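Local coordinates for cellulosomal scaffoldin adaptor protein B (Acetivibrio cellulolyticus, PDB 4UYP) that binds, through this C-terminal type I dockerin domain, a cohesin of the anchoring scaffoldin ScaC, a contact that attaches the cellulosome to the cell surface, at residues 1-7 with 34-40; 21-25 with 49-54. The protein carries 2 engineered substitutions. All blocks are in the same frame, centred on the assembly; numbering follows the deposited sequence.

Interaction 1 (1-7 with 34-40). With CA (calcium ion), chain L.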
ATOM      1  N   LYS B   1     -32.601   1.764  -2.736  1.00 54.12           N
ATOM      2  CA  LYS B   1     -32.807   2.815  -3.794  1.00 47.65           C
ATOM      3  C   LYS B   1     -31.664   3.865  -3.769  1.00 44.00           C
ATOM      4  O   LYS B   1     -31.360   4.453  -2.718  1.00 40.16           O
ATOM      5  CB  LYS B   1     -34.172   3.540  -3.669  1.00 55.50           C
ATOM      6  CG  LYS B   1     -34.608   4.344  -4.902  1.00 52.87           C
ATOM      7  CD  LYS B   1     -35.380   3.496  -5.908  1.00 62.67           C
ATOM      8  CE  LYS B   1     -34.491   2.767  -6.931  1.00 65.99           C
ATOM      9  NZ  LYS B   1     -33.613   1.703  -6.336  1.00 61.21           N
ATOM     10  N   PHE B   2     -31.036   4.080  -4.930  1.00 32.97           N
ATOM     11  CA  PHE B   2     -30.059   5.150  -5.060  1.00 30.07           C
ATOM     12  C   PHE B   2     -29.921   5.470  -6.556  1.00 26.74           C
ATOM     13  O   PHE B   2     -30.317   4.647  -7.409  1.00 25.16           O
ATOM     14  CB  PHE B   2     -28.680   4.709  -4.439  1.00 27.49           C
ATOM     15  CG  PHE B   2     -28.024   3.571  -5.162  1.00 26.22           C
ATOM     16  CD1 PHE B   2     -28.280   2.219  -4.848  1.00 28.14           C
ATOM     17  CD2 PHE B   2     -27.140   3.828  -6.233  1.00 23.17           C
ATOM     18  CE1 PHE B   2     -27.657   1.198  -5.567  1.00 29.64           C
ATOM     19  CE2 PHE B   2     -26.592   2.817  -6.953  1.00 25.30           C
ATOM     20  CZ  PHE B   2     -26.807   1.499  -6.642  1.00 27.24           C
ATOM     21  N   ILE B   3     -29.342   6.630  -6.894  1.00 20.60           N
ATOM     22  CA  ILE B   3     -29.034   7.006  -8.297  1.00 18.99           C
ATOM     23  C   ILE B   3     -27.550   6.808  -8.565  1.00 18.76           C
ATOM     24  O   ILE B   3     -26.741   7.263  -7.771  1.00 18.43           O
ATOM     25  CB  ILE B   3     -29.379   8.493  -8.557  1.00 21.45           C
ATOM     26  CG1 ILE B   3     -30.881   8.701  -8.254  1.00 22.79           C
ATOM     27  CG2 ILE B   3     -28.910   9.026  -9.905  1.00 19.65           C
ATOM     28  CD1 ILE B   3     -31.272  10.118  -7.923  1.00 29.01           C
ATOM     29  N   TYR B   4     -27.247   6.048  -9.606  1.00 16.24           N
ATOM     30  CA  TYR B   4     -25.814   5.823  -9.967  1.00 16.73           C
ATOM     31  C   TYR B   4     -25.189   7.233 -10.139  1.00 14.69           C
ATOM     32  O   TYR B   4     -25.730   8.088 -10.826  1.00 16.73           O
ATOM     33  CB  TYR B   4     -25.631   4.975 -11.196  1.00 17.69           C
ATOM     34  CG  TYR B   4     -25.834   3.505 -10.890  1.00 20.30           C
ATOM     35  CD1 TYR B   4     -24.952   2.815 -10.132  1.00 22.98           C
ATOM     36  CD2 TYR B   4     -27.000   2.891 -11.369  1.00 23.57           C
ATOM     37  CE1 TYR B   4     -25.188   1.432  -9.832  1.00 24.02           C
ATOM     38  CE2 TYR B   4     -27.244   1.557 -11.092  1.00 26.91           C
ATOM     39  CZ  TYR B   4     -26.346   0.883 -10.345  1.00 25.15           C
ATOM     40  OH  TYR B   4     -26.651  -0.453 -10.144  1.00 32.75           O
ATOM     41  N   GLY B   5     -24.000   7.373  -9.581  1.00 13.77           N
ATOM     42  CA  GLY B   5     -23.315   8.695  -9.752  1.00 14.24           C
ATOM     43  C   GLY B   5     -23.531   9.603  -8.582  1.00 14.84           C
ATOM     44  O   GLY B   5     -22.760  10.528  -8.348  1.00 14.77           O
ATOM     45  N   ASP B   6     -24.582   9.348  -7.778  1.00 13.52           N
ATOM     46  CA  ASP B   6     -24.955  10.289  -6.729  1.00 13.75           C
ATOM     47  C   ASP B   6     -24.334   9.940  -5.395  1.00 15.89           C
ATOM     48  O   ASP B   6     -24.935   9.417  -4.475  1.00 17.16           O
ATOM     49  CB  ASP B   6     -26.494  10.285  -6.545  1.00 14.72           C
ATOM     50  CG  ASP B   6     -26.891  11.279  -5.509  1.00 14.97           C
ATOM     51  OD1 ASP B   6     -26.200  12.250  -5.166  1.00 14.33           O
ATOM     52  OD2 ASP B   6     -28.011  11.125  -4.945  1.00 17.42           O
ATOM     53  N   VAL B   7     -23.010  10.170  -5.317  1.00 14.34           N
ATOM     54  CA  VAL B   7     -22.220   9.567  -4.250  0.50 13.83           C
ATOM     55  C   VAL B   7     -22.437  10.272  -2.881  1.00 14.67           C
ATOM     56  O   VAL B   7     -22.242   9.638  -1.866  1.00 15.41           O
ATOM     57  CB  VAL B   7     -20.698   9.505  -4.685  0.50 15.33           C
ATOM     58  CG1 VAL B   7     -20.512   9.191  -6.195  0.50 13.37           C
ATOM     59  CG2 VAL B   7     -20.070  10.803  -4.537  0.50 14.12           C
ATOM     60  N   TYR B  34     -22.837   8.696   2.592  1.00 24.48           N
ATOM     61  CA  TYR B  34     -24.175   8.372   2.116  1.00 22.75           C
ATOM     62  C   TYR B  34     -24.174   6.905   2.221  1.00 22.71           C
ATOM     63  O   TYR B  34     -23.185   6.216   1.901  1.00 22.25           O
ATOM     64  CB  TYR B  34     -24.275   8.741   0.662  1.00 22.19           C
ATOM     65  CG  TYR B  34     -25.488   8.285  -0.060  1.00 19.99           C
ATOM     66  CD1 TYR B  34     -26.747   8.191   0.577  1.00 22.80           C
ATOM     67  CD2 TYR B  34     -25.420   7.962  -1.442  1.00 20.11           C
ATOM     68  CE1 TYR B  34     -27.841   7.788  -0.130  1.00 23.77           C
ATOM     69  CE2 TYR B  34     -26.539   7.602  -2.163  1.00 23.09           C
ATOM     70  CZ  TYR B  34     -27.739   7.525  -1.497  1.00 23.71           C
ATOM     71  OH  TYR B  34     -28.824   7.222  -2.279  1.00 25.33           O
ATOM     72  N   GLU B  35     -25.294   6.395   2.760  1.00 21.82           N
ATOM     73  CA  GLU B  35     -25.466   4.973   2.971  1.00 23.90           C
ATOM     74  C   GLU B  35     -25.196   4.072   1.730  1.00 21.42           C
ATOM     75  O   GLU B  35     -24.687   2.972   1.782  1.00 22.93           O
ATOM     76  CB  GLU B  35     -26.944   4.877   3.479  1.00 27.13           C
ATOM     77  CG  GLU B  35     -27.545   3.548   3.342  1.00 30.38           C
ATOM     78  CD  GLU B  35     -28.882   3.532   4.085  1.00 32.57           C
ATOM     79  OE1 GLU B  35     -29.710   4.435   3.856  1.00 35.67           O
ATOM     80  OE2 GLU B  35     -29.002   2.657   4.921  1.00 37.48           O
ATOM     81  N   TYR B  36     -25.544   4.609   0.560  1.00 18.49           N
ATOM     82  CA  TYR B  36     -25.334   3.941  -0.726  1.00 19.78           C
ATOM     83  C   TYR B  36     -24.199   4.559  -1.594  1.00 18.15           C
ATOM     84  O   TYR B  36     -24.195   4.302  -2.811  1.00 19.40           O
ATOM     85  CB  TYR B  36     -26.636   3.842  -1.597  1.00 23.49           C
ATOM     86  CG  TYR B  36     -27.741   3.046  -0.909  1.00 26.86           C
ATOM     87  CD1 TYR B  36     -27.674   1.658  -0.825  1.00 31.98           C
ATOM     88  CD2 TYR B  36     -28.755   3.733  -0.235  1.00 29.67           C
ATOM     89  CE1 TYR B  36     -28.670   0.944  -0.171  1.00 36.58           C
ATOM     90  CE2 TYR B  36     -29.760   3.017   0.460  1.00 34.59           C
ATOM     91  CZ  TYR B  36     -29.663   1.662   0.495  1.00 34.95           C
ATOM     92  OH  TYR B  36     -30.647   0.950   1.155  1.00 44.75           O
ATOM     93  N   GLY B  37     -23.298   5.301  -0.935  1.00 17.15           N
ATOM     94  CA  GLY B  37     -22.245   6.047  -1.764  1.00 15.89           C
ATOM     95  C   GLY B  37     -21.370   5.050  -2.433  1.00 16.38           C
ATOM     96  O   GLY B  37     -20.929   5.314  -3.576  1.00 16.17           O
ATOM     97  N   MET B  38     -20.966   3.946  -1.811  1.00 16.44           N
ATOM     98  CA  MET B  38     -20.076   3.029  -2.479  0.50 20.44           C
ATOM     99  C   MET B  38     -20.675   2.423  -3.750  1.00 20.70           C
ATOM    100  O   MET B  38     -20.040   2.381  -4.804  1.00 20.82           O
ATOM    101  CB  MET B  38     -19.583   1.959  -1.476  0.50 21.71           C
ATOM    102  CG  MET B  38     -18.451   1.133  -2.017  0.50 23.91           C
ATOM    103  SD  MET B  38     -16.823   1.830  -1.702  0.50 25.90           S
ATOM    104  CE  MET B  38     -17.133   3.529  -1.957  0.50 27.07           C
ATOM    105  N   LEU B  39     -21.944   1.956  -3.689  1.00 18.94           N
ATOM    106  CA  LEU B  39     -22.563   1.406  -4.844  1.00 19.15           C
ATOM    107  C   LEU B  39     -22.805   2.529  -5.892  1.00 16.31           C
ATOM    108  O   LEU B  39     -22.675   2.303  -7.120  1.00 21.36           O
ATOM    109  CB  LEU B  39     -23.948   0.881  -4.446  1.00 24.12           C
ATOM    110  CG  LEU B  39     -24.060  -0.625  -4.210  1.00 31.06           C
ATOM    111  CD1 LEU B  39     -22.821  -1.502  -4.216  1.00 32.73           C
ATOM    112  CD2 LEU B  39     -24.963  -0.781  -2.970  1.00 34.93           C
ATOM    113  N   ALA B  40     -23.149   3.742  -5.433  1.00 15.35           N
ATOM    114  CA  ALA B  40     -23.423   4.832  -6.374  1.00 15.17           C
ATOM    115  C   ALA B  40     -22.112   5.252  -7.099  1.00 15.04           C
ATOM    116  O   ALA B  40     -22.170   5.722  -8.227  1.00 15.72           O
ATOM    117  CB  ALA B  40     -24.056   6.014  -5.679  1.00 16.90           C
TER
HETATM  118 CA    CA L 201     -25.023  14.213  -5.634  1.00 14.74          CA
HETATM  119  O   HOH W   1     -30.993   6.404  -1.231  1.00 32.57           O
HETATM  120  O   HOH W   2     -29.171   8.620  -4.731  1.00 21.47           O
HETATM  121  O   HOH W   3     -24.007  16.373  -5.324  1.00 13.15           O
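Phe2 carries the apolar part of this contact. Its CG sits between the backbone N and the carbonyl carbon (chi1 65°), which lays the ring along the start of helix 37-41. Leu39 CB lies over one face, 4.1 Å from the centroid of the Phe2 ring. Phe2 CD2 meets Ala40 CB at 3.8 Å. The rings of Phe2 and Tyr36 are nearly parallel, with planes at 17°, but displaced, and little of one faces the other. Their closest approach is between the two CB atoms, 3.6 Å apart.

Tyr34 packs on backbone oxygens. Asp6 O lies 3.3 Å from Tyr34 CE2. Val7 O sits at the ring edge, 3.4 Å from Tyr34 CB.

One direct hydrogen bond joins the segments. Gly5 N donates to Ala40 O at 2.8 Å. Gly5 belongs to the type II turn Ile3 to Asp6.

A water at Tyr34 OH accepts from Ile3 N and donates to Asp6 OD2, linking Tyr34 to the calcium site.

Asp6 OD1 binds the calcium ion at 2.3 Å, together with Asp8, Asn10, Ser12 and Asp17. Gly11 N holds Asp6 OD2.

The contact thus sets the N-terminal loop leading into the first calcium site against helix 37-41. Val7 reaches on to Leu20 and Ile21 of helix 15-26.

Interaction 2 (21-25 with 49-54). With CA (calcium ion), chain K.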
ATOM      1  N   ILE B  21     -15.524  10.966  -5.403  1.00 10.85           N
ATOM      2  CA  ILE B  21     -14.928   9.716  -5.795  1.00 10.14           C
ATOM      3  C   ILE B  21     -13.398   9.904  -5.882  1.00 10.54           C
ATOM      4  O   ILE B  21     -12.649   8.993  -5.431  1.00 10.22           O
ATOM      5  CB  ILE B  21     -15.462   9.265  -7.157  1.00 10.51           C
ATOM      6  CG1 ILE B  21     -16.980   8.990  -7.042  1.00 12.86           C
ATOM      7  CG2 ILE B  21     -14.786   7.994  -7.581  1.00 10.97           C
ATOM      8  CD1 ILE B  21     -17.646   8.635  -8.396  1.00 12.11           C
ATOM      9  N   ARG B  22     -12.945  11.018  -6.468  1.00 10.20           N
ATOM     10  CA  ARG B  22     -11.490  11.276  -6.484  1.00  9.69           C
ATOM     11  C   ARG B  22     -10.893  11.323  -5.017  1.00  9.61           C
ATOM     12  O   ARG B  22      -9.786  10.753  -4.791  1.00 10.41           O
ATOM     13  CB  ARG B  22     -11.247  12.550  -7.283  1.00  9.88           C
ATOM     14  CG  ARG B  22      -9.730  12.870  -7.385  1.00 10.15           C
ATOM     15  CD  ARG B  22      -9.565  14.108  -8.252  1.00 10.68           C
ATOM     16  NE  ARG B  22     -10.057  15.301  -7.548  1.00 11.19           N
ATOM     17  CZ  ARG B  22     -10.371  16.430  -8.169  1.00 13.18           C
ATOM     18  NH1 ARG B  22     -10.398  16.553  -9.486  1.00 14.00           N
ATOM     19  NH2 ARG B  22     -10.661  17.465  -7.396  1.00 15.05           N
ATOM     20  N   ASP B  23     -11.628  11.891  -4.082  1.00  9.80           N
ATOM     21  CA  ASP B  23     -11.125  11.939  -2.662  1.00 10.88           C
ATOM     22  C   ASP B  23     -10.974  10.532  -2.203  1.00 12.12           C
ATOM     23  O   ASP B  23     -10.011  10.234  -1.426  1.00 11.35           O
ATOM     24  CB  ASP B  23     -12.128  12.664  -1.761  1.00 12.67           C
ATOM     25  CG  ASP B  23     -12.096  14.134  -1.887  1.00 17.27           C
ATOM     26  OD1 ASP B  23     -11.206  14.711  -2.513  1.00 18.42           O
ATOM     27  OD2 ASP B  23     -13.138  14.672  -1.291  1.00 22.78           O
ATOM     28  N   TYR B  24     -11.897   9.587  -2.519  1.00 10.42           N
ATOM     29  CA  TYR B  24     -11.719   8.214  -2.098  1.00 11.07           C
ATOM     30  C   TYR B  24     -10.499   7.517  -2.706  1.00 10.02           C
ATOM     31  O   TYR B  24      -9.708   6.819  -2.026  1.00 13.00           O
ATOM     32  CB  TYR B  24     -13.013   7.407  -2.488  1.00 12.92           C
ATOM     33  CG  TYR B  24     -13.098   6.039  -1.931  1.00 12.29           C
ATOM     34  CD1 TYR B  24     -12.523   4.939  -2.588  1.00 13.85           C
ATOM     35  CD2 TYR B  24     -13.742   5.836  -0.670  1.00 15.47           C
ATOM     36  CE1 TYR B  24     -12.557   3.658  -2.038  1.00 15.15           C
ATOM     37  CE2 TYR B  24     -13.834   4.532  -0.213  1.00 15.08           C
ATOM     38  CZ  TYR B  24     -13.204   3.478  -0.850  1.00 15.84           C
ATOM     39  OH  TYR B  24     -13.296   2.209  -0.256  1.00 17.98           O
ATOM     40  N   VAL B  25     -10.314   7.714  -4.037  1.00 10.03           N
ATOM     41  CA  VAL B  25      -9.161   7.166  -4.692  1.00 10.03           C
ATOM     42  C   VAL B  25      -7.834   7.700  -4.107  1.00  9.94           C
ATOM     43  O   VAL B  25      -6.852   6.928  -3.957  1.00 11.27           O
ATOM     44  CB  VAL B  25      -9.308   7.425  -6.211  1.00 10.31           C
ATOM     45  CG1 VAL B  25      -8.035   6.913  -6.889  1.00 11.98           C
ATOM     46  CG2 VAL B  25     -10.518   6.690  -6.778  1.00 11.05           C
ATOM     47  N   ILE B  49     -13.992   0.872  -6.664  1.00 12.34           N
ATOM     48  CA  ILE B  49     -13.960   2.309  -6.935  0.50 12.07           C
ATOM     49  C   ILE B  49     -12.540   2.672  -7.427  1.00 12.31           C
ATOM     50  O   ILE B  49     -11.547   2.413  -6.716  1.00 13.28           O
ATOM     51  CB  ILE B  49     -14.366   3.061  -5.697  0.50 12.36           C
ATOM     52  CG1 ILE B  49     -15.680   2.473  -5.120  0.50 13.65           C
ATOM     53  CG2 ILE B  49     -14.583   4.545  -5.975  0.50 12.28           C
ATOM     54  CD1 ILE B  49     -16.251   3.293  -3.966  0.50 16.03           C
ATOM     55  N   LYS B  50     -12.443   3.207  -8.626  1.00 11.69           N
ATOM     56  CA  LYS B  50     -11.164   3.564  -9.237  1.00 11.13           C
ATOM     57  C   LYS B  50     -11.294   4.869  -9.889  1.00 10.11           C
ATOM     58  O   LYS B  50     -12.353   5.485  -9.995  1.00 10.61           O
ATOM     59  CB  LYS B  50     -10.728   2.529 -10.232  1.00 10.35           C
ATOM     60  CG  LYS B  50     -10.627   1.076  -9.666  1.00 12.41           C
ATOM     61  CD  LYS B  50     -10.271   0.071 -10.724  1.00 12.88           C
ATOM     62  CE  LYS B  50      -8.871   0.216 -11.181  1.00 13.19           C
ATOM     63  NZ  LYS B  50      -8.479  -0.864 -12.158  1.00 16.92           N
ATOM     64  N   ILE B  51     -10.130   5.436 -10.343  1.00  9.95           N
ATOM     65  CA  ILE B  51     -10.179   6.770 -10.892  1.00 10.66           C
ATOM     66  C   ILE B  51     -11.130   6.904 -12.097  1.00 10.31           C
ATOM     67  O   ILE B  51     -11.642   8.017 -12.313  1.00 10.87           O
ATOM     68  CB  ILE B  51      -8.694   7.290 -11.223  1.00  9.41           C
ATOM     69  CG1 ILE B  51      -8.641   8.838 -11.489  1.00  9.83           C
ATOM     70  CG2 ILE B  51      -8.106   6.531 -12.390  1.00  9.95           C
ATOM     71  CD1 ILE B  51      -9.197   9.662 -10.350  1.00 12.26           C
ATOM     72  N   ASN B  52     -11.263   5.830 -12.879  1.00 10.08           N
ATOM     73  CA  ASN B  52     -12.141   6.068 -14.028  1.00 10.57           C
ATOM     74  C   ASN B  52     -13.590   6.204 -13.608  1.00 11.31           C
ATOM     75  O   ASN B  52     -14.324   6.875 -14.349  1.00 11.34           O
ATOM     76  CB  ASN B  52     -12.013   4.880 -14.989  1.00 10.91           C
ATOM     77  CG  ASN B  52     -12.624   3.609 -14.440  1.00 11.55           C
ATOM     78  OD1 ASN B  52     -12.371   3.185 -13.299  1.00 11.69           O
ATOM     79  ND2 ASN B  52     -13.480   2.941 -15.260  1.00 13.51           N
ATOM     80  N   ASP B  53     -14.011   5.704 -12.454  1.00 10.31           N
ATOM     81  CA  ASP B  53     -15.386   5.989 -11.975  1.00 10.65           C
ATOM     82  C   ASP B  53     -15.541   7.457 -11.793  1.00 11.38           C
ATOM     83  O   ASP B  53     -16.579   8.036 -12.105  1.00 11.58           O
ATOM     84  CB  ASP B  53     -15.674   5.243 -10.692  1.00 11.09           C
ATOM     85  CG  ASP B  53     -15.660   3.753 -10.839  1.00 11.68           C
ATOM     86  OD1 ASP B  53     -16.462   3.155 -11.616  1.00 12.56           O
ATOM     87  OD2 ASP B  53     -14.895   3.021 -10.111  1.00 11.72           O
ATOM     88  N   ALA B  54     -14.477   8.162 -11.261  1.00 10.68           N
ATOM     89  CA  ALA B  54     -14.629   9.583 -11.013  1.00 10.95           C
ATOM     90  C   ALA B  54     -14.747  10.333 -12.370  1.00 10.38           C
ATOM     91  O   ALA B  54     -15.575  11.239 -12.461  1.00 11.07           O
ATOM     92  CB  ALA B  54     -13.333  10.055 -10.226  1.00 10.98           C
TER
HETATM   93 CA    CA K 200     -15.580   0.877 -10.840  1.00 13.19          CA
HETATM   94  O   HOH W   4     -13.590   1.018 -12.206  1.00 11.66           O
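Ile21 and Ile49 meet through their CG2 methyls, 3.8 Å apart. Ile21 is the main bump on helix 15-26. Its CG2 is anti to the backbone N and presses on Ala54 CB at 3.7 Å. The other branch ends in CD1, which rests near Asp53 O.

Ile49 fills the hollow between Ile21 and Tyr24, one helical turn further along. Its CG2 also touches Tyr24 CD1 at 4.0 Å. In the given conformer its CD1 lies over one face of the Tyr24 ring, 4.3 Å from the centroid and 14° off the ring normal, in a CH-pi contact. The two side chains cross at about a right angle. The Phe32 ring meets the Tyr24 ring, nearly parallel to it, and Met38 of helix 37-41 packs against Tyr24.

Val25 is the second bump. Its CG2 sits against the backbone where helix 51-61 begins, 3.7 Å from Lys50 C. Arg22 adds a looser contact, its CG 4.4 Å from Ile51 CD1.

The helix start is also tied down by its own carboxylate. Lys50 N donates at 2.9 Å to Asp53 OD2, which accepts through its anti lone pair. Both Asp53 oxygens bind the calcium ion, with Asp42, Asp44, Asn46 and Ser48 completing the protein ligands. A water on the ion donates to Asn52 OD1.

Beyond the contact, Arg22 and Lys50 form salt bridges to Glu78 and Glu128 of the ScaC chain, and Val25 O accepts a hydrogen bond from Arg37 of that chain. Paired helices 15-26 and 51-61, each following a calcium-binding loop of EF-hand type, are the hallmark of a type I dockerin, and here they present its cohesin-binding surface.

How the interactions relate
The centres of interactions 1 and 2 lie about 13 Å apart, on opposite sides of the chain's centre. Their segments alternate along the chain: 1-7, 21-25, 34-40, 49-54. All four belong to the one dockerin domain. Helix 37-41 follows helix 15-26 and precedes helix 51-61. Interaction 1 packs the entry to the first calcium loop against the short middle helix. Interaction 2 pairs the two longer helices at the second calcium site. The two contacts touch through residues of helices 15-26 and 37-41, consistent with one small core between the calcium sites. ScaC is bound on the side of interaction 2, whereas no other protein chain of the assembly touches interaction 1.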